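Local coordinates for sugar phosphate isomerase/epimerase (Parabacteroides distasonis, PDB 3L23), which binds a magnesium ion in a xylose isomerase-like TIM barrel and probably acts as a sugar phosphate isomerase or epimerase, at residues 164-169 with 218-223; 241-246 with 255-260. All blocks are in the same frame, centred on the assembly; numbering follows the deposited sequence. Where two conformers were deposited one is given.

Interaction 1. Residues 164-169 with 218-223; sequences YHNHNM and YWTVMG. With MG (magnesium ion), chain B.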
ATOM      1  N   TYR A 164      -1.527  -4.625   5.124  1.00 29.68           N
ATOM      2  CA  TYR A 164      -0.097  -4.315   5.197  1.00 29.69           C
ATOM      3  C   TYR A 164       0.553  -4.330   3.814  1.00 30.57           C
ATOM      4  O   TYR A 164       0.462  -5.340   3.097  1.00 30.75           O
ATOM      5  CB  TYR A 164       0.649  -5.310   6.119  1.00 29.89           C
ATOM      6  CG  TYR A 164       2.097  -4.882   6.331  1.00 28.40           C
ATOM      7  CD1 TYR A 164       2.424  -3.872   7.216  1.00 29.08           C
ATOM      8  CD2 TYR A 164       3.118  -5.418   5.533  1.00 30.45           C
ATOM      9  CE1 TYR A 164       3.745  -3.448   7.346  1.00 28.07           C
ATOM     10  CE2 TYR A 164       4.416  -5.003   5.670  1.00 30.15           C
ATOM     11  CZ  TYR A 164       4.709  -4.012   6.575  1.00 31.90           C
ATOM     12  OH  TYR A 164       5.998  -3.581   6.740  1.00 29.21           O
ATOM     13  N   HIS A 165       1.236  -3.223   3.480  1.00 30.89           N
ATOM     14  CA  HIS A 165       1.990  -3.060   2.216  1.00 30.53           C
ATOM     15  C   HIS A 165       3.484  -3.096   2.500  1.00 30.47           C
ATOM     16  O   HIS A 165       4.018  -2.396   3.376  1.00 29.30           O
ATOM     17  CB  HIS A 165       1.567  -1.749   1.501  1.00 30.76           C
ATOM     18  CG  HIS A 165       2.545  -1.234   0.477  1.00 29.20           C
ATOM     19  ND1 HIS A 165       3.741  -0.643   0.831  1.00 30.30           N
ATOM     20  CD2 HIS A 165       2.484  -1.161  -0.880  1.00 30.91           C
ATOM     21  CE1 HIS A 165       4.384  -0.249  -0.258  1.00 33.64           C
ATOM     22  NE2 HIS A 165       3.641  -0.550  -1.312  1.00 29.39           N
ATOM     23  N   ASN A 166       4.205  -3.889   1.702  1.00 30.67           N
ATOM     24  CA  ASN A 166       5.616  -4.094   1.879  1.00 30.28           C
ATOM     25  C   ASN A 166       6.470  -3.288   0.912  1.00 31.35           C
ATOM     26  O   ASN A 166       6.012  -2.925  -0.177  1.00 30.75           O
ATOM     27  CB  ASN A 166       5.978  -5.549   1.615  1.00 31.18           C
ATOM     28  CG  ASN A 166       5.677  -5.967   0.164  1.00 32.42           C
ATOM     29  OD1 ASN A 166       4.500  -6.147  -0.239  1.00 31.59           O
ATOM     30  ND2 ASN A 166       6.751  -6.148  -0.635  1.00 31.98           N
ATOM     31  N   HIS A 167       7.697  -3.004   1.350  1.00 30.23           N
ATOM     32  CA  HIS A 167       8.794  -2.672   0.433  1.00 30.67           C
ATOM     33  C   HIS A 167       9.737  -3.886   0.413  1.00 29.50           C
ATOM     34  O   HIS A 167       9.253  -5.017   0.348  1.00 30.20           O
ATOM     35  CB  HIS A 167       9.492  -1.361   0.778  1.00 30.67           C
ATOM     36  CG  HIS A 167       8.592  -0.158   0.706  1.00 31.42           C
ATOM     37  ND1 HIS A 167       7.701   0.159   1.703  1.00 33.24           N
ATOM     38  CD2 HIS A 167       8.470   0.819  -0.227  1.00 33.47           C
ATOM     39  CE1 HIS A 167       7.055   1.272   1.392  1.00 32.14           C
ATOM     40  NE2 HIS A 167       7.502   1.700   0.224  1.00 31.28           N
ATOM     41  N   ASN A 168      11.046  -3.698   0.451  1.00 29.71           N
ATOM     42  CA  ASN A 168      11.956  -4.847   0.433  1.00 29.75           C
ATOM     43  C   ASN A 168      12.624  -5.138   1.748  1.00 30.80           C
ATOM     44  O   ASN A 168      13.223  -6.202   1.890  1.00 30.25           O
ATOM     45  CB  ASN A 168      13.012  -4.715  -0.698  1.00 29.79           C
ATOM     46  CG  ASN A 168      13.858  -3.466  -0.610  1.00 31.29           C
ATOM     47  OD1 ASN A 168      13.557  -2.506   0.126  1.00 32.10           O
ATOM     48  ND2 ASN A 168      14.918  -3.441  -1.441  1.00 34.37           N
HETATM   49  N   MSE A 169      12.511  -4.230   2.714  1.00 30.83           N
HETATM   50  CA  MSE A 169      13.116  -4.472   4.022  1.00 31.63           C
HETATM   51  C   MSE A 169      12.524  -5.695   4.703  1.00 30.49           C
HETATM   52  O   MSE A 169      13.168  -6.299   5.561  1.00 30.79           O
HETATM   53  CB  MSE A 169      12.955  -3.273   4.986  1.00 32.72           C
HETATM   54  CG  MSE A 169      13.578  -1.943   4.567  1.00 34.76           C
HETATM   55 SE   MSE A 169      12.304  -0.972   3.353  0.75 44.86          SE
HETATM   56  CE  MSE A 169      10.681  -1.486   4.179  1.00 31.25           C
ATOM     57  N   TYR A 218       6.894  -5.036  -7.295  1.00 29.19           N
ATOM     58  CA  TYR A 218       8.225  -4.533  -7.591  1.00 29.31           C
ATOM     59  C   TYR A 218       9.135  -4.666  -6.360  1.00 30.06           C
ATOM     60  O   TYR A 218      10.290  -5.144  -6.450  1.00 29.64           O
ATOM     61  CB  TYR A 218       8.181  -3.062  -7.997  1.00 29.48           C
ATOM     62  CG  TYR A 218       9.528  -2.378  -8.104  1.00 29.19           C
ATOM     63  CD1 TYR A 218      10.371  -2.541  -9.212  1.00 28.50           C
ATOM     64  CD2 TYR A 218      10.017  -1.537  -7.071  1.00 28.27           C
ATOM     65  CE1 TYR A 218      11.567  -1.871  -9.306  1.00 29.96           C
ATOM     66  CE2 TYR A 218      11.174  -0.903  -7.168  1.00 29.44           C
ATOM     67  CZ  TYR A 218      11.990  -1.059  -8.280  1.00 30.82           C
ATOM     68  OH  TYR A 218      13.181  -0.428  -8.405  1.00 31.16           O
ATOM     69  N   TRP A 219       8.643  -4.192  -5.213  1.00 30.05           N
ATOM     70  CA  TRP A 219       9.495  -4.229  -4.046  1.00 29.76           C
ATOM     71  C   TRP A 219       9.756  -5.650  -3.583  1.00 29.91           C
ATOM     72  O   TRP A 219      10.766  -5.919  -2.948  1.00 29.29           O
ATOM     73  CB  TRP A 219       8.954  -3.343  -2.913  1.00 30.67           C
ATOM     74  CG  TRP A 219       9.185  -1.898  -3.229  1.00 30.12           C
ATOM     75  CD1 TRP A 219       8.262  -0.997  -3.627  1.00 32.77           C
ATOM     76  CD2 TRP A 219      10.445  -1.210  -3.217  1.00 30.56           C
ATOM     77  NE1 TRP A 219       8.851   0.197  -3.881  1.00 30.60           N
ATOM     78  CE2 TRP A 219      10.193   0.111  -3.607  1.00 30.66           C
ATOM     79  CE3 TRP A 219      11.747  -1.584  -2.901  1.00 33.13           C
ATOM     80  CZ2 TRP A 219      11.194   1.063  -3.716  1.00 30.98           C
ATOM     81  CZ3 TRP A 219      12.757  -0.639  -2.969  1.00 32.89           C
ATOM     82  CH2 TRP A 219      12.481   0.679  -3.409  1.00 33.13           C
ATOM     83  N   THR A 220       8.871  -6.577  -3.895  1.00 27.37           N
ATOM     84  CA  THR A 220       9.097  -8.027  -3.638  1.00 27.83           C
ATOM     85  C   THR A 220      10.292  -8.533  -4.434  1.00 27.32           C
ATOM     86  O   THR A 220      11.244  -9.142  -3.884  1.00 27.12           O
ATOM     87  CB  THR A 220       7.809  -8.882  -3.894  1.00 27.51           C
ATOM     88  OG1 THR A 220       6.753  -8.338  -3.097  1.00 29.20           O
ATOM     89  CG2 THR A 220       8.032 -10.363  -3.508  1.00 29.66           C
ATOM     90  N   VAL A 221      10.315  -8.191  -5.721  1.00 28.24           N
ATOM     91  CA  VAL A 221      11.461  -8.515  -6.550  1.00 28.24           C
ATOM     92  C   VAL A 221      12.758  -7.835  -6.044  1.00 29.71           C
ATOM     93  O   VAL A 221      13.826  -8.455  -6.020  1.00 29.76           O
ATOM     94  CB  VAL A 221      11.153  -8.202  -8.044  1.00 27.99           C
ATOM     95  CG1 VAL A 221      12.404  -8.382  -8.946  1.00 28.85           C
ATOM     96  CG2 VAL A 221       9.922  -9.073  -8.542  1.00 29.53           C
HETATM   97  N   MSE A 222      12.642  -6.604  -5.556  1.00 28.29           N
HETATM   98  CA  MSE A 222      13.793  -5.857  -5.029  1.00 28.26           C
HETATM   99  C   MSE A 222      14.238  -6.408  -3.705  1.00 27.71           C
HETATM  100  O   MSE A 222      15.334  -6.044  -3.203  1.00 30.02           O
HETATM  101  CB  MSE A 222      13.448  -4.382  -4.886  1.00 28.10           C
HETATM  102  CG  MSE A 222      13.257  -3.672  -6.190  1.00 31.18           C
HETATM  103 SE   MSE A 222      14.847  -3.386  -7.202  0.75 31.53          SE
HETATM  104  CE  MSE A 222      15.343  -1.898  -6.070  1.00 35.35           C
ATOM    105  N   GLY A 223      13.415  -7.291  -3.127  1.00 27.44           N
ATOM    106  CA  GLY A 223      13.815  -8.084  -1.966  1.00 27.23           C
ATOM    107  C   GLY A 223      14.271  -9.507  -2.266  1.00 28.08           C
ATOM    108  O   GLY A 223      14.303 -10.357  -1.358  1.00 28.48           O
TER
HETATM  109 MG    MG B   1       3.959   0.258  -3.376  1.00 16.51          MG
HETATM  110  O   HOH W   1       5.877   0.928  -2.741  1.00 20.44           O
HETATM  111  O   HOH W   2       3.399   2.231  -2.198  1.00 21.55           O
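N166 is the first residue of 164-169 to grip the helix 217-222. Its CG sits between the backbone N and the carbonyl carbon (chi1 63°), which carries ND2 across to T220 OG1, 3.3 Å away; the hydroxyl oxygen is tilted somewhat from the N166 amide plane. The same ND2 also donates to H167 O at 2.9 Å, while OD1 accepts from the backbone N of D216, so both ends of the amide are engaged and its rotation is fixed. T220 OG1 is further tied to the carbonyl of D216. In this TIM barrel, 164-169 starts on strand 162-165 and runs into the loop beyond its C-terminal end; one residue back from N166, H165 NE2 binds magnesium at 2.2 Å together with D216, H242 and E275. H167 follows, turning an edge to the face of W219 in a T-shaped pair: CD2 stands 3.7 Å from W219 NE1, and the ring planes meet at 62°. The opposite indole face is covered by Y218 CE2. Cutting W219 back to an alanine is likely to leave the H167 ring without its aromatic mate and to open a gap beside N168. There the amide of N168 lies at the indole edge, its CG 3.6 Å from W219 CE3. N168 ND2 donates almost straight (173°) to M222 O at 3.2 Å, the acceptor lying in the amide plane but approached from above its own carbonyl plane.

Interaction 2. Residues 241-246 with 255-260; sequences LHIKDR and MNFEMI. With MG (magnesium ion), chain B.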
ATOM      1  N   LEU A 241      -2.899  -5.947  -4.867  1.00 31.49           N
ATOM      2  CA  LEU A 241      -1.534  -5.746  -5.340  1.00 32.06           C
ATOM      3  C   LEU A 241      -1.184  -4.287  -5.648  1.00 31.31           C
ATOM      4  O   LEU A 241      -2.035  -3.493  -5.995  1.00 31.60           O
ATOM      5  CB  LEU A 241      -1.248  -6.519  -6.652  1.00 31.99           C
ATOM      6  CG  LEU A 241      -1.424  -8.043  -6.682  1.00 31.51           C
ATOM      7  CD1 LEU A 241      -1.059  -8.594  -8.040  1.00 30.81           C
ATOM      8  CD2 LEU A 241      -0.544  -8.648  -5.580  1.00 31.26           C
ATOM      9  N   HIS A 242       0.090  -3.946  -5.486  1.00 30.90           N
ATOM     10  CA  HIS A 242       0.660  -2.814  -6.191  1.00 30.06           C
ATOM     11  C   HIS A 242       1.373  -3.335  -7.418  1.00 30.48           C
ATOM     12  O   HIS A 242       2.197  -4.257  -7.324  1.00 30.44           O
ATOM     13  CB  HIS A 242       1.652  -2.033  -5.334  1.00 30.04           C
ATOM     14  CG  HIS A 242       1.010  -0.982  -4.491  1.00 29.14           C
ATOM     15  ND1 HIS A 242       1.754  -0.015  -3.834  1.00 30.57           N
ATOM     16  CD2 HIS A 242      -0.284  -0.760  -4.175  1.00 32.13           C
ATOM     17  CE1 HIS A 242       0.913   0.783  -3.191  1.00 32.46           C
ATOM     18  NE2 HIS A 242      -0.321   0.352  -3.379  1.00 31.93           N
ATOM     19  N   ILE A 243       1.008  -2.769  -8.572  1.00 30.68           N
ATOM     20  CA  ILE A 243       1.625  -3.070  -9.861  1.00 31.07           C
ATOM     21  C   ILE A 243       2.568  -1.909 -10.161  1.00 30.37           C
ATOM     22  O   ILE A 243       2.157  -0.744 -10.291  1.00 30.62           O
ATOM     23  CB  ILE A 243       0.551  -3.239 -10.978  1.00 30.97           C
ATOM     24  CG1 ILE A 243      -0.448  -4.379 -10.686  1.00 32.11           C
ATOM     25  CG2 ILE A 243       1.158  -3.451 -12.383  1.00 30.23           C
ATOM     26  CD1 ILE A 243       0.137  -5.771 -10.503  1.00 29.93           C
ATOM     27  N   LYS A 244       3.861  -2.236 -10.210  1.00 30.38           N
ATOM     28  CA  LYS A 244       4.933  -1.261 -10.228  1.00 29.89           C
ATOM     29  C   LYS A 244       6.125  -1.853 -10.952  1.00 29.81           C
ATOM     30  O   LYS A 244       6.317  -3.077 -10.881  1.00 29.08           O
ATOM     31  CB  LYS A 244       5.351  -0.936  -8.792  1.00 30.30           C
ATOM     32  CG  LYS A 244       6.307   0.176  -8.673  1.00 31.20           C
ATOM     33  CD  LYS A 244       6.716   0.517  -7.250  1.00 32.48           C
ATOM     34  CE  LYS A 244       7.696   1.669  -7.269  1.00 33.39           C
ATOM     35  NZ  LYS A 244       8.938   1.438  -8.114  1.00 34.58           N
ATOM     36  N   ASP A 245       6.926  -1.001 -11.597  1.00 28.90           N
ATOM     37  CA  ASP A 245       8.172  -1.384 -12.284  1.00 28.86           C
ATOM     38  C   ASP A 245       9.231  -0.399 -11.749  1.00 29.52           C
ATOM     39  O   ASP A 245       8.947   0.358 -10.809  1.00 30.12           O
ATOM     40  CB  ASP A 245       7.970  -1.291 -13.820  1.00 28.79           C
ATOM     41  CG  ASP A 245       8.924  -2.168 -14.626  1.00 31.12           C
ATOM     42  OD1 ASP A 245      10.085  -2.432 -14.205  1.00 30.02           O
ATOM     43  OD2 ASP A 245       8.531  -2.546 -15.769  1.00 30.28           O
ATOM     44  N   ARG A 246      10.433  -0.407 -12.310  0.80 30.20           N
ATOM     45  CA  ARG A 246      11.446   0.598 -11.975  0.80 31.11           C
ATOM     46  C   ARG A 246      10.915   1.997 -12.278  0.80 31.63           C
ATOM     47  O   ARG A 246      11.063   2.941 -11.462  0.80 31.48           O
ATOM     48  CB  ARG A 246      12.712   0.318 -12.752  0.80 32.47           C
ATOM     49  CG  ARG A 246      13.813   1.358 -12.681  0.80 36.91           C
ATOM     50  CD  ARG A 246      14.223   1.756 -11.296  0.80 40.91           C
ATOM     51  NE  ARG A 246      14.678   0.644 -10.461  0.80 42.99           N
ATOM     52  CZ  ARG A 246      15.920   0.173 -10.371  0.80 40.45           C
ATOM     53  NH1 ARG A 246      16.914   0.639 -11.107  0.80 41.94           N
ATOM     54  NH2 ARG A 246      16.152  -0.813  -9.518  0.80 39.18           N
HETATM   55  N   MSE A 255      10.444  -7.553 -13.913  1.00 35.58           N
HETATM   56  CA  MSE A 255       9.010  -7.693 -13.916  1.00 33.00           C
HETATM   57  C   MSE A 255       8.469  -8.491 -15.114  1.00 32.01           C
HETATM   58  O   MSE A 255       8.663  -8.152 -16.303  1.00 31.42           O
HETATM   59  CB  MSE A 255       8.258  -6.350 -13.802  1.00 31.73           C
HETATM   60  CG  MSE A 255       8.828  -5.375 -12.771  1.00 29.33           C
HETATM   61 SE   MSE A 255       9.317  -6.174 -11.113  0.75 30.42          SE
HETATM   62  CE  MSE A 255       7.567  -6.774 -10.722  1.00 34.70           C
ATOM     63  N   ASN A 256       7.829  -9.572 -14.731  1.00 31.03           N
ATOM     64  CA  ASN A 256       7.056 -10.381 -15.651  1.00 29.65           C
ATOM     65  C   ASN A 256       5.572 -10.088 -15.365  1.00 30.11           C
ATOM     66  O   ASN A 256       4.899 -10.814 -14.611  1.00 28.79           O
ATOM     67  CB  ASN A 256       7.344 -11.867 -15.474  1.00 29.63           C
ATOM     68  CG  ASN A 256       6.670 -12.711 -16.563  1.00 29.79           C
ATOM     69  OD1 ASN A 256       5.762 -12.246 -17.244  1.00 30.65           O
ATOM     70  ND2 ASN A 256       7.163 -13.918 -16.765  1.00 28.61           N
ATOM     71  N   PHE A 257       5.062  -9.025 -15.960  1.00 29.98           N
ATOM     72  CA  PHE A 257       3.653  -8.669 -15.716  1.00 30.29           C
ATOM     73  C   PHE A 257       2.646  -9.708 -16.271  1.00 30.41           C
ATOM     74  O   PHE A 257       1.601  -9.915 -15.645  1.00 30.20           O
ATOM     75  CB  PHE A 257       3.356  -7.261 -16.209  1.00 30.84           C
ATOM     76  CG  PHE A 257       4.043  -6.206 -15.420  1.00 30.08           C
ATOM     77  CD1 PHE A 257       3.820  -6.085 -14.047  1.00 31.88           C
ATOM     78  CD2 PHE A 257       4.951  -5.359 -16.037  1.00 33.00           C
ATOM     79  CE1 PHE A 257       4.483  -5.073 -13.337  1.00 29.71           C
ATOM     80  CE2 PHE A 257       5.617  -4.378 -15.334  1.00 32.93           C
ATOM     81  CZ  PHE A 257       5.366  -4.225 -14.005  1.00 30.84           C
ATOM     82  N   GLU A 258       2.966 -10.386 -17.364  1.00 30.67           N
ATOM     83  CA  GLU A 258       2.053 -11.417 -17.877  1.00 31.34           C
ATOM     84  C   GLU A 258       1.809 -12.478 -16.809  1.00 30.51           C
ATOM     85  O   GLU A 258       0.666 -12.832 -16.546  1.00 31.33           O
ATOM     86  CB  GLU A 258       2.565 -12.023 -19.184  1.00 31.18           C
ATOM     87  CG  GLU A 258       1.616 -13.059 -19.793  1.00 32.15           C
ATOM     88  CD  GLU A 258       2.078 -13.589 -21.124  1.00 36.69           C
ATOM     89  OE1 GLU A 258       3.173 -13.204 -21.611  1.00 41.16           O
ATOM     90  OE2 GLU A 258       1.330 -14.399 -21.707  1.00 41.96           O
HETATM   91  N   MSE A 259       2.873 -12.980 -16.190  1.00 30.01           N
HETATM   92  CA  MSE A 259       2.750 -14.004 -15.152  1.00 29.27           C
HETATM   93  C   MSE A 259       2.114 -13.455 -13.892  1.00 29.14           C
HETATM   94  O   MSE A 259       1.326 -14.142 -13.245  1.00 29.16           O
HETATM   95  CB  MSE A 259       4.132 -14.661 -14.869  1.00 30.43           C
HETATM   96  CG  MSE A 259       4.095 -15.852 -13.984  1.00 30.42           C
HETATM   97 SE   MSE A 259       3.296 -17.398 -14.870  0.75 32.24          SE
HETATM   98  CE  MSE A 259       1.980 -17.746 -13.415  1.00 32.91           C
ATOM     99  N   ILE A 260       2.483 -12.229 -13.506  1.00 29.13           N
ATOM    100  CA  ILE A 260       1.892 -11.582 -12.340  1.00 29.84           C
ATOM    101  C   ILE A 260       0.363 -11.471 -12.503  1.00 29.68           C
ATOM    102  O   ILE A 260      -0.373 -11.858 -11.604  1.00 29.82           O
ATOM    103  CB  ILE A 260       2.528 -10.216 -12.068  1.00 29.42           C
ATOM    104  CG1 ILE A 260       3.917 -10.429 -11.493  1.00 30.87           C
ATOM    105  CG2 ILE A 260       1.689  -9.381 -11.109  1.00 27.09           C
ATOM    106  CD1 ILE A 260       4.758  -9.165 -11.460  1.00 31.20           C
TER
HETATM  107 MG    MG B   1       3.959   0.258  -3.376  1.00 16.51          MG
HETATM  108  O   HOH W   1       5.877   0.928  -2.741  1.00 20.44           O
HETATM  109  O   HOH W   2       3.399   2.231  -2.198  1.00 21.55           O
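F257 meets I243, K244 and D245 from the first turn of helix 257-267, and with D245 and I243 it provides much of the buried surface. The setting is a beta-alpha-beta unit of the TIM barrel: strand 238-243 runs out at its C-terminal end, the chain loops over to the helix, and the helix returns it toward the neighbouring parallel strand 272-274. The phenyl ring reaches the strand end with its rim. F257 CZ comes within 3.5 Å of K244 O, close to the ring plane, and this carbonyl oxygen is buried with no hydrogen-bond partner in the model, so the weakly positive ring edge is probably a modest substitute for a donor. D245 approaches the same rim: its OD2 lies 3.5 Å from F257 CE2, with carboxylate and ring planes 70° apart. The carboxylate is held by S252 and the backbone N of G250 in the connecting loop, and by the N-H of R246, which meets OD1 on its anti side. On one ring face rests M255 CB, and from there M255 CG reaches D245 OD1 at 3.5 Å. I243 supplies the apolar part. Its CG2, anti to the backbone N, touches F257 CE1 at 3.8 Å, whereas its other branch runs on to CD1, 4.0 Å from I260 CG2. One turn along the helix from F257, that same methyl also meets L241 CD1, joining two strand residues. N256 caps the helix: its OD1 accepts from M259 N at 3.2 Å, with the donor standing 65° out of the amide carbonyl plane.

How the interactions relate
Both contacts fasten structure at the C-terminal ends of parallel barrel strands, yet they differ in how far they are buried. Interaction 1 is partly buried and largely polar and aromatic, joining a loop to the short helix after the adjacent parallel barrel strand, 211-216. Interaction 2 is buried, has no hydrogen bond between its segments, and packs a strand end against the helix that follows it. Each supplies one histidine to the magnesium, H165 and H242, and both share the two metal-bound waters. They also touch directly: the ring of Y218, from interaction 1, receives K244 of interaction 2 in a cation-pi contact.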